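Local coordinates for protein purine nucleoside phosphorylase (Thermus thermophilus, PDB 6TK9) that catalyses the phosphorolysis of purine nucleosides, probably inosine and guanosine, to the free base and ribose 1-phosphate, at residues F107-A112 against M210-E215; E157-E162 against A224-L229; E180-W185 against G204-G209. All coordinates share one frame; numbering follows the deposited sequence.

Interaction 1: residues F107-A112 against M210-E215; sequences FLLTSA and MSTVPE. With PO4 (phosphate ion), chain G.
In Ser211 the hydroxyl is turned between the backbone N and the carbonyl carbon (chi1 75°), and in Thr212 OG1 lies anti to the carbonyl carbon while CG2 is anti to N (chi1 -53°). These torsions put Ser211 OG between the phosphate and Ser111 CB, set Thr212 OG1 near Ser111, and turn the methyl of Thr212 toward Leu109. The setting is the mixed beta-sheet core of the phosphorylase superfamily, where the loop leading into helix 213-222 packs on strand 106-115 beside a bound phosphate ion. The ion may come from the crystallisation liquor, but its position is consistent with the site of the phosphate co-substrate.

No hydrogen bond joins the two segments directly; the ion bridges them. Ser211 OG donates to O4 of the phosphate at 2.5 Å, and Ala112 N donates to O3 of the phosphate at 2.9 Å (N-H...O angle 157°). Ser211 OG has a second partner, Thr212 OG1, which donates to it at 2.8 Å, which would restrict its rotation and direct its proton to the ion. Ser29, Arg80 and His82 complete the polar shell. Ser111 offers its CB to the ion, 3.2 Å from O4, whereas its hydroxyl bonds to that of Ser230.

The remainder is largely apolar packing. Leu109 CB meets Thr212 CG2 at 4.2 Å, and the branches of Leu109 run obliquely against Glu215, CD1 reaching CB of Glu215 at 4.0 Å. Bent in mid-chain, the buried Glu215 sends OE1 into a salt bridge with NE of Arg80, a second-shell contact that probably positions the arginine whose NH1 binds the phosphate. The other carboxylate oxygen, OE2 of Glu215, takes a weak, long bond from Thr212 N at 3.4 Å.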
loop_
_atom_site.group_PDB
_atom_site.type_symbol
_atom_site.label_atom_id
_atom_site.label_comp_id
_atom_site.label_asym_id
_atom_site.label_seq_id
_atom_site.Cartn_x
_atom_site.Cartn_y
_atom_site.Cartn_z
ATOM N N PHE A 107 -22.250 -15.392 22.218
ATOM C CA PHE A 107 -22.474 -16.021 20.893
ATOM C C PHE A 107 -21.147 -16.417 20.264
ATOM O O PHE A 107 -20.224 -15.599 20.268
ATOM C CB PHE A 107 -23.206 -15.066 19.959
ATOM C CG PHE A 107 -24.691 -15.279 19.883
ATOM C CD1 PHE A 107 -25.540 -14.668 20.784
ATOM C CD2 PHE A 107 -25.233 -16.069 18.888
ATOM C CE1 PHE A 107 -26.908 -14.861 20.696
ATOM C CE2 PHE A 107 -26.600 -16.267 18.802
ATOM C CZ PHE A 107 -27.436 -15.658 19.707
ATOM N N LEU A 108 -21.097 -17.644 19.746
ATOM C CA LEU A 108 -19.986 -18.207 18.944
ATOM C C LEU A 108 -20.474 -18.222 17.492
ATOM O O LEU A 108 -21.375 -19.003 17.188
ATOM C CB LEU A 108 -19.659 -19.629 19.431
ATOM C CG LEU A 108 -18.710 -19.766 20.629
ATOM C CD1 LEU A 108 -19.133 -18.915 21.827
ATOM C CD2 LEU A 108 -18.574 -21.217 21.056
ATOM N N LEU A 109 -19.943 -17.364 16.633
ATOM C CA LEU A 109 -20.331 -17.355 15.202
ATOM C C LEU A 109 -19.288 -18.144 14.411
ATOM O O LEU A 109 -18.121 -17.782 14.489
ATOM C CB LEU A 109 -20.425 -15.905 14.727
ATOM C CG LEU A 109 -21.297 -14.998 15.587
ATOM C CD1 LEU A 109 -21.113 -13.553 15.169
ATOM C CD2 LEU A 109 -22.756 -15.402 15.501
ATOM N N THR A 110 -19.706 -19.189 13.701
ATOM C CA THR A 110 -18.813 -20.092 12.939
ATOM C C THR A 110 -19.183 -19.995 11.460
ATOM O O THR A 110 -20.378 -19.797 11.164
ATOM C CB THR A 110 -18.866 -21.538 13.464
ATOM O OG1 THR A 110 -19.968 -22.241 12.879
ATOM C CG2 THR A 110 -18.943 -21.602 14.977
ATOM N N SER A 111 -18.188 -20.155 10.584
ATOM C CA SER A 111 -18.311 -20.004 9.111
ATOM C C SER A 111 -17.261 -20.882 8.428
ATOM O O SER A 111 -16.232 -21.200 9.061
ATOM C CB SER A 111 -18.155 -18.552 8.707
ATOM O OG SER A 111 -17.003 -17.987 9.324
ATOM N N ALA A 112 -17.510 -21.262 7.184
ATOM C CA ALA A 112 -16.449 -21.656 6.227
ATOM C C ALA A 112 -15.892 -20.374 5.591
ATOM O O ALA A 112 -16.707 -19.478 5.283
ATOM C CB ALA A 112 -16.999 -22.608 5.188
ATOM N N MET A 210 -18.703 -14.892 3.185
ATOM C CA MET A 210 -19.928 -14.185 2.762
ATOM C C MET A 210 -20.945 -14.088 3.903
ATOM O O MET A 210 -22.114 -13.923 3.587
ATOM C CB MET A 210 -20.511 -14.948 1.576
ATOM C CG MET A 210 -19.523 -15.130 0.455
ATOM S SD MET A 210 -20.279 -15.998 -0.924
ATOM C CE MET A 210 -18.936 -15.995 -2.103
ATOM N N SER A 211 -20.525 -14.121 5.172
ATOM C CA SER A 211 -21.427 -14.146 6.356
ATOM C C SER A 211 -20.825 -13.391 7.551
ATOM O O SER A 211 -19.761 -12.815 7.385
ATOM C CB SER A 211 -21.653 -15.568 6.732
ATOM O OG SER A 211 -20.499 -16.091 7.381
ATOM N N THR A 212 -21.478 -13.443 8.727
ATOM C CA THR A 212 -20.901 -13.221 10.092
ATOM C C THR A 212 -20.865 -11.745 10.486
ATOM O O THR A 212 -21.260 -11.420 11.621
ATOM C CB THR A 212 -19.459 -13.723 10.200
ATOM O OG1 THR A 212 -19.460 -15.078 9.757
ATOM C CG2 THR A 212 -18.887 -13.617 11.599
ATOM N N VAL A 213 -20.339 -10.881 9.617
ATOM C CA VAL A 213 -20.138 -9.438 9.950
ATOM C C VAL A 213 -21.483 -8.812 10.325
ATOM O O VAL A 213 -21.567 -8.132 11.335
ATOM C CB VAL A 213 -19.398 -8.711 8.817
ATOM C CG1 VAL A 213 -19.416 -7.201 8.976
ATOM C CG2 VAL A 213 -17.970 -9.219 8.710
ATOM N N PRO A 214 -22.598 -9.023 9.592
ATOM C CA PRO A 214 -23.857 -8.395 9.986
ATOM C C PRO A 214 -24.272 -8.885 11.380
ATOM O O PRO A 214 -24.736 -8.087 12.159
ATOM C CB PRO A 214 -24.868 -8.764 8.885
ATOM C CG PRO A 214 -24.182 -9.794 7.997
ATOM C CD PRO A 214 -22.707 -9.793 8.340
ATOM N N GLU A 215 -24.080 -10.177 11.648
ATOM C CA GLU A 215 -24.332 -10.824 12.964
ATOM C C GLU A 215 -23.467 -10.117 14.014
ATOM O O GLU A 215 -24.033 -9.670 15.048
ATOM C CB GLU A 215 -24.100 -12.344 12.884
ATOM C CG GLU A 215 -25.144 -13.057 12.034
ATOM C CD GLU A 215 -24.657 -14.211 11.172
ATOM O OE1 GLU A 215 -24.401 -15.283 11.729
ATOM O OE2 GLU A 215 -24.563 -14.048 9.941
HETATM P P PO4 G . -20.864 -19.617 5.878
HETATM O O1 PO4 G . -22.362 -19.403 6.148
HETATM O O2 PO4 G . -20.649 -19.996 4.415
HETATM O O3 PO4 G . -20.309 -20.725 6.749
HETATM O O4 PO4 G . -20.130 -18.325 6.226
#

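Interaction 2: residues E157-E162 against A224-L229; sequences EAYDPE and ARVLGL
One backbone hydrogen bond ties the chain ahead of helix 161-173 to strand 225-235: Asp160 N donates to Val226 O at 3.1 Å, with an N-H...O angle of 154°. The two segments meet nearly at right angles, so this is a perpendicular crossing and not a strand pairing.

Packing lies on one side of that bond. The Tyr159 ring reaches along the strand to Gly228, with CE1 of the ring 3.8 Å from Gly228 CA; the absence of a side chain lets the ring approach the backbone obliquely. Val226 adds its CG1, 4.2 Å from CD1 of Tyr159, and its CB sits 4.0 Å from Ala158 O.

Charge gathers on the other side. With CG anti to the backbone N (chi1 -173°), the Asp160 carboxylate lies across the bent side chain of Arg225, its OD2 making a long salt bridge of 3.8 Å to Arg225 NE. Carboxylate and guanidinium planes are steeply turned, 77° apart, hence no two-pronged pairing forms. Asp160 is also the N-cap of the helix: OD1 accepts from Leu163 N and, weakly, from Glu162 N at 2.8 Å. Glu162 brings CB to the guanidinium edge.

Around the contact, Val216 of helix 213-222 covers Ala158 and Tyr159, Tyr131 of strand 124-133 packs on the same pair, and Tyr159 OH bonds to His128 of that strand.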
loop_
_atom_site.group_PDB
_atom_site.type_symbol
_atom_site.label_atom_id
_atom_site.label_comp_id
_atom_site.label_asym_id
_atom_site.label_seq_id
_atom_site.Cartn_x
_atom_site.Cartn_y
_atom_site.Cartn_z
ATOM N N GLU A 157 -13.158 -3.746 19.805
ATOM C CA GLU A 157 -13.297 -4.942 20.674
ATOM C C GLU A 157 -14.630 -5.604 20.312
ATOM O O GLU A 157 -15.324 -6.047 21.228
ATOM C CB GLU A 157 -13.245 -4.546 22.159
ATOM C CG GLU A 157 -11.843 -4.306 22.693
ATOM C CD GLU A 157 -11.103 -3.135 22.060
ATOM O OE1 GLU A 157 -11.566 -1.994 22.247
ATOM O OE2 GLU A 157 -10.073 -3.366 21.356
ATOM N N ALA A 158 -14.997 -5.615 19.029
ATOM C CA ALA A 158 -16.235 -6.264 18.533
ATOM C C ALA A 158 -16.152 -7.747 18.907
ATOM O O ALA A 158 -17.104 -8.292 19.514
ATOM C CB ALA A 158 -16.382 -6.073 17.043
ATOM N N TYR A 159 -15.016 -8.364 18.598
ATOM C CA TYR A 159 -14.664 -9.720 19.065
ATOM C C TYR A 159 -14.160 -9.591 20.513
ATOM O O TYR A 159 -13.141 -8.886 20.747
ATOM C CB TYR A 159 -13.722 -10.335 18.044
ATOM C CG TYR A 159 -14.346 -10.619 16.694
ATOM C CD1 TYR A 159 -15.233 -11.678 16.521
ATOM C CD2 TYR A 159 -13.998 -9.890 15.566
ATOM C CE1 TYR A 159 -15.763 -11.985 15.277
ATOM C CE2 TYR A 159 -14.514 -10.191 14.315
ATOM C CZ TYR A 159 -15.411 -11.232 14.174
ATOM O OH TYR A 159 -15.935 -11.536 12.959
ATOM N N ASP A 160 -14.910 -10.175 21.461
ATOM C CA ASP A 160 -14.643 -10.085 22.919
ATOM C C ASP A 160 -13.198 -10.472 23.179
ATOM O O ASP A 160 -12.764 -11.536 22.746
ATOM C CB ASP A 160 -15.551 -10.972 23.772
ATOM C CG ASP A 160 -15.360 -10.723 25.268
ATOM O OD1 ASP A 160 -14.542 -11.455 25.873
ATOM O OD2 ASP A 160 -16.023 -9.797 25.820
ATOM N N PRO A 161 -12.428 -9.592 23.868
ATOM C CA PRO A 161 -11.035 -9.869 24.225
ATOM C C PRO A 161 -10.849 -11.017 25.233
ATOM O O PRO A 161 -9.841 -11.692 25.121
ATOM C CB PRO A 161 -10.547 -8.550 24.846
ATOM C CG PRO A 161 -11.518 -7.527 24.348
ATOM C CD PRO A 161 -12.841 -8.250 24.300
ATOM N N GLU A 162 -11.781 -11.223 26.175
ATOM C CA GLU A 162 -11.677 -12.350 27.153
ATOM C C GLU A 162 -11.871 -13.678 26.396
ATOM O O GLU A 162 -11.151 -14.666 26.693
ATOM C CB GLU A 162 -12.669 -12.224 28.319
ATOM C CG GLU A 162 -12.205 -11.359 29.496
ATOM C CD GLU A 162 -12.977 -11.590 30.802
ATOM O OE1 GLU A 162 -14.126 -11.090 30.923
ATOM O OE2 GLU A 162 -12.441 -12.291 31.704
ATOM N N ALA A 224 -24.181 -8.064 23.445
ATOM C CA ALA A 224 -23.768 -9.483 23.510
ATOM C C ALA A 224 -22.241 -9.571 23.421
ATOM O O ALA A 224 -21.632 -8.649 22.858
ATOM C CB ALA A 224 -24.432 -10.247 22.384
ATOM N N ARG A 225 -21.644 -10.631 23.964
ATOM C CA ARG A 225 -20.227 -10.985 23.719
ATOM C C ARG A 225 -20.198 -11.945 22.531
ATOM O O ARG A 225 -21.157 -12.695 22.380
ATOM C CB ARG A 225 -19.588 -11.631 24.945
ATOM C CG ARG A 225 -19.728 -10.833 26.232
ATOM C CD ARG A 225 -19.653 -11.767 27.429
ATOM N NE ARG A 225 -18.280 -12.049 27.806
ATOM C CZ ARG A 225 -17.798 -13.226 28.213
ATOM N NH1 ARG A 225 -18.557 -14.313 28.251
ATOM N NH2 ARG A 225 -16.520 -13.311 28.552
ATOM N N VAL A 226 -19.166 -11.860 21.688
ATOM C CA VAL A 226 -19.089 -12.539 20.357
ATOM C C VAL A 226 -17.702 -13.180 20.241
ATOM O O VAL A 226 -16.710 -12.536 20.600
ATOM C CB VAL A 226 -19.339 -11.562 19.185
ATOM C CG1 VAL A 226 -19.213 -12.229 17.819
ATOM C CG2 VAL A 226 -20.674 -10.847 19.287
ATOM N N LEU A 227 -17.653 -14.415 19.754
ATOM C CA LEU A 227 -16.417 -15.135 19.358
ATOM C C LEU A 227 -16.657 -15.664 17.944
ATOM O O LEU A 227 -17.732 -16.258 17.718
ATOM C CB LEU A 227 -16.153 -16.264 20.363
ATOM C CG LEU A 227 -14.811 -16.978 20.235
ATOM C CD1 LEU A 227 -14.580 -17.885 21.424
ATOM C CD2 LEU A 227 -14.744 -17.791 18.963
ATOM N N GLY A 228 -15.712 -15.413 17.035
ATOM C CA GLY A 228 -15.810 -15.778 15.612
ATOM C C GLY A 228 -14.781 -16.835 15.259
ATOM O O GLY A 228 -13.602 -16.642 15.579
ATOM N N LEU A 229 -15.207 -17.927 14.633
ATOM C CA LEU A 229 -14.295 -18.989 14.178
ATOM C C LEU A 229 -14.690 -19.337 12.754
ATOM O O LEU A 229 -15.894 -19.475 12.469
ATOM C CB LEU A 229 -14.357 -20.233 15.069
ATOM C CG LEU A 229 -14.147 -20.022 16.567
ATOM C CD1 LEU A 229 -14.389 -21.335 17.300
ATOM C CD2 LEU A 229 -12.753 -19.483 16.884
#

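Interaction 3: residues E180-W185 against G204-G209; sequences EGVYAW and GADAIG
Val182 and Asp206 are joined by two hydrogen bonds at the start of a short parallel strand pair, and Ala207 adds a third to Val182 O. That oxygen takes two amides, Asp206 N in its carbonyl plane at 2.8 Å and Ala207 N at 3.1 Å, tilted from that plane. In return, Val182 N donates to the anti lone pair of Asp206 OD2 at 3.0 Å. The carboxylate thus appears to stand in for a backbone carbonyl where the second strand has not yet begun. Further along, Ala184 N donates to Ala207 O at 2.9 Å in an almost straight bond (173°), and Ala184 O accepts from Gly209 N at 3.1 Å.

Side chains add contacts beside the backbone bonds. Ala184 CB meets Ala205 CB at 3.7 Å. On the face that carries Tyr183 and Ala207, Tyr183, its CG anti to the backbone N (chi1 -178°), brings its hydroxyl end obliquely against Gly209, whose lack of a side chain lets Tyr183 OH approach Gly209 CA to 3.3 Å.

Second-shell residues fix these groups. Tyr183 OH is hydrogen-bonded to Ser211 O and its ring meets that of His128, while Asn117 ND2 holds Asp206 OD1. Gly204 ends helix 194-202 in a Schellman motif. The whole is a beta-alpha-beta unit, strand 179-185, helix 194-202 and strand 207-209, with Tyr183 bordering the bound phosphate.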
loop_
_atom_site.group_PDB
_atom_site.type_symbol
_atom_site.label_atom_id
_atom_site.label_comp_id
_atom_site.label_asym_id
_atom_site.label_seq_id
_atom_site.Cartn_x
_atom_site.Cartn_y
_atom_site.Cartn_z
ATOM N N GLU A 180 -5.030 -16.820 13.449
ATOM C CA GLU A 180 -5.713 -15.604 13.947
ATOM C C GLU A 180 -5.772 -14.607 12.790
ATOM O O GLU A 180 -4.870 -14.655 11.945
ATOM C CB GLU A 180 -4.959 -15.052 15.157
ATOM C CG GLU A 180 -4.747 -16.068 16.278
ATOM C CD GLU A 180 -4.136 -15.464 17.527
ATOM O OE1 GLU A 180 -3.704 -14.291 17.466
ATOM O OE2 GLU A 180 -4.084 -16.161 18.554
ATOM N N GLY A 181 -6.804 -13.762 12.724
ATOM C CA GLY A 181 -6.781 -12.638 11.777
ATOM C C GLY A 181 -8.109 -11.942 11.588
ATOM O O GLY A 181 -9.051 -12.132 12.409
ATOM N N VAL A 182 -8.141 -11.142 10.519
ATOM C CA VAL A 182 -9.238 -10.209 10.152
ATOM C C VAL A 182 -10.109 -10.907 9.132
ATOM O O VAL A 182 -9.527 -11.363 8.111
ATOM C CB VAL A 182 -8.668 -8.907 9.565
ATOM C CG1 VAL A 182 -9.769 -7.932 9.169
ATOM C CG2 VAL A 182 -7.683 -8.275 10.526
ATOM N N TYR A 183 -11.420 -10.941 9.396
ATOM C CA TYR A 183 -12.444 -11.539 8.492
ATOM C C TYR A 183 -13.047 -10.452 7.600
ATOM O O TYR A 183 -13.607 -9.508 8.159
ATOM C CB TYR A 183 -13.552 -12.238 9.293
ATOM C CG TYR A 183 -14.617 -12.922 8.467
ATOM C CD1 TYR A 183 -15.737 -12.234 8.045
ATOM C CD2 TYR A 183 -14.537 -14.268 8.147
ATOM C CE1 TYR A 183 -16.745 -12.855 7.330
ATOM C CE2 TYR A 183 -15.535 -14.905 7.421
ATOM C CZ TYR A 183 -16.648 -14.195 7.007
ATOM O OH TYR A 183 -17.641 -14.792 6.265
ATOM N N ALA A 184 -12.963 -10.609 6.276
ATOM C CA ALA A 184 -13.602 -9.726 5.267
ATOM C C ALA A 184 -14.903 -10.355 4.747
ATOM O O ALA A 184 -14.871 -11.479 4.131
ATOM C CB ALA A 184 -12.646 -9.468 4.125
ATOM N N TRP A 185 -16.005 -9.642 4.959
ATOM C CA TRP A 185 -17.349 -9.905 4.375
ATOM C C TRP A 185 -17.372 -9.477 2.907
ATOM O O TRP A 185 -17.473 -8.292 2.651
ATOM C CB TRP A 185 -18.432 -9.170 5.189
ATOM C CG TRP A 185 -19.837 -9.352 4.710
ATOM C CD1 TRP A 185 -20.316 -10.348 3.912
ATOM C CD2 TRP A 185 -20.970 -8.559 5.078
ATOM N NE1 TRP A 185 -21.661 -10.203 3.727
ATOM C CE2 TRP A 185 -22.090 -9.117 4.425
ATOM C CE3 TRP A 185 -21.143 -7.417 5.860
ATOM C CZ2 TRP A 185 -23.360 -8.568 4.522
ATOM C CZ3 TRP A 185 -22.395 -6.865 5.953
ATOM C CH2 TRP A 185 -23.487 -7.439 5.298
ATOM N N GLY A 204 -5.664 -5.636 4.480
ATOM C CA GLY A 204 -5.401 -6.239 5.807
ATOM C C GLY A 204 -6.388 -7.337 6.201
ATOM O O GLY A 204 -6.495 -7.610 7.389
ATOM N N ALA A 205 -7.060 -7.973 5.239
ATOM C CA ALA A 205 -7.895 -9.176 5.461
ATOM C C ALA A 205 -6.996 -10.413 5.464
ATOM O O ALA A 205 -6.052 -10.461 4.645
ATOM C CB ALA A 205 -8.975 -9.287 4.409
ATOM N N ASP A 206 -7.296 -11.365 6.355
ATOM C CA ASP A 206 -6.607 -12.672 6.481
ATOM C C ASP A 206 -7.532 -13.799 5.988
ATOM O O ASP A 206 -7.005 -14.829 5.493
ATOM C CB ASP A 206 -6.133 -12.862 7.922
ATOM C CG ASP A 206 -5.123 -11.815 8.358
ATOM O OD1 ASP A 206 -4.013 -11.787 7.754
ATOM O OD2 ASP A 206 -5.450 -11.042 9.299
ATOM N N ALA A 207 -8.857 -13.629 6.100
ATOM C CA ALA A 207 -9.870 -14.584 5.593
ATOM C C ALA A 207 -10.985 -13.841 4.854
ATOM O O ALA A 207 -11.272 -12.674 5.197
ATOM C CB ALA A 207 -10.432 -15.391 6.726
ATOM N N ILE A 208 -11.595 -14.522 3.889
ATOM C CA ILE A 208 -12.693 -13.994 3.042
ATOM C C ILE A 208 -13.857 -14.972 3.151
ATOM O O ILE A 208 -13.619 -16.177 2.993
ATOM C CB ILE A 208 -12.261 -13.819 1.573
ATOM C CG1 ILE A 208 -13.372 -13.153 0.760
ATOM C CG2 ILE A 208 -11.853 -15.148 0.951
ATOM C CD1 ILE A 208 -13.165 -13.200 -0.737
ATOM N N GLY A 209 -15.060 -14.466 3.421
ATOM C CA GLY A 209 -16.314 -15.237 3.329
ATOM C C GLY A 209 -17.507 -14.321 3.179
ATOM O O GLY A 209 -17.324 -13.089 3.123
#

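In the fold
From the N terminus, strand 106-115 supplies the first half of interaction 1, and the chain then passes through 157-162 and 180-185 before any of the three contacts closes. Interaction 3 closes first, at 204-209, a local loop lying wholly within the spans of the other two. Residues 210-215 follow at once and close interaction 1; after helix 213-222, residues 224-229 close interaction 2. Interactions 1 and 2 therefore cross. They also touch, since strands 106-115 and 225-235 pair between Leu109 and Leu227, while Trp185 packs on Val213 and Pro214 to join interactions 1 and 3. All three converge on one mixed sheet.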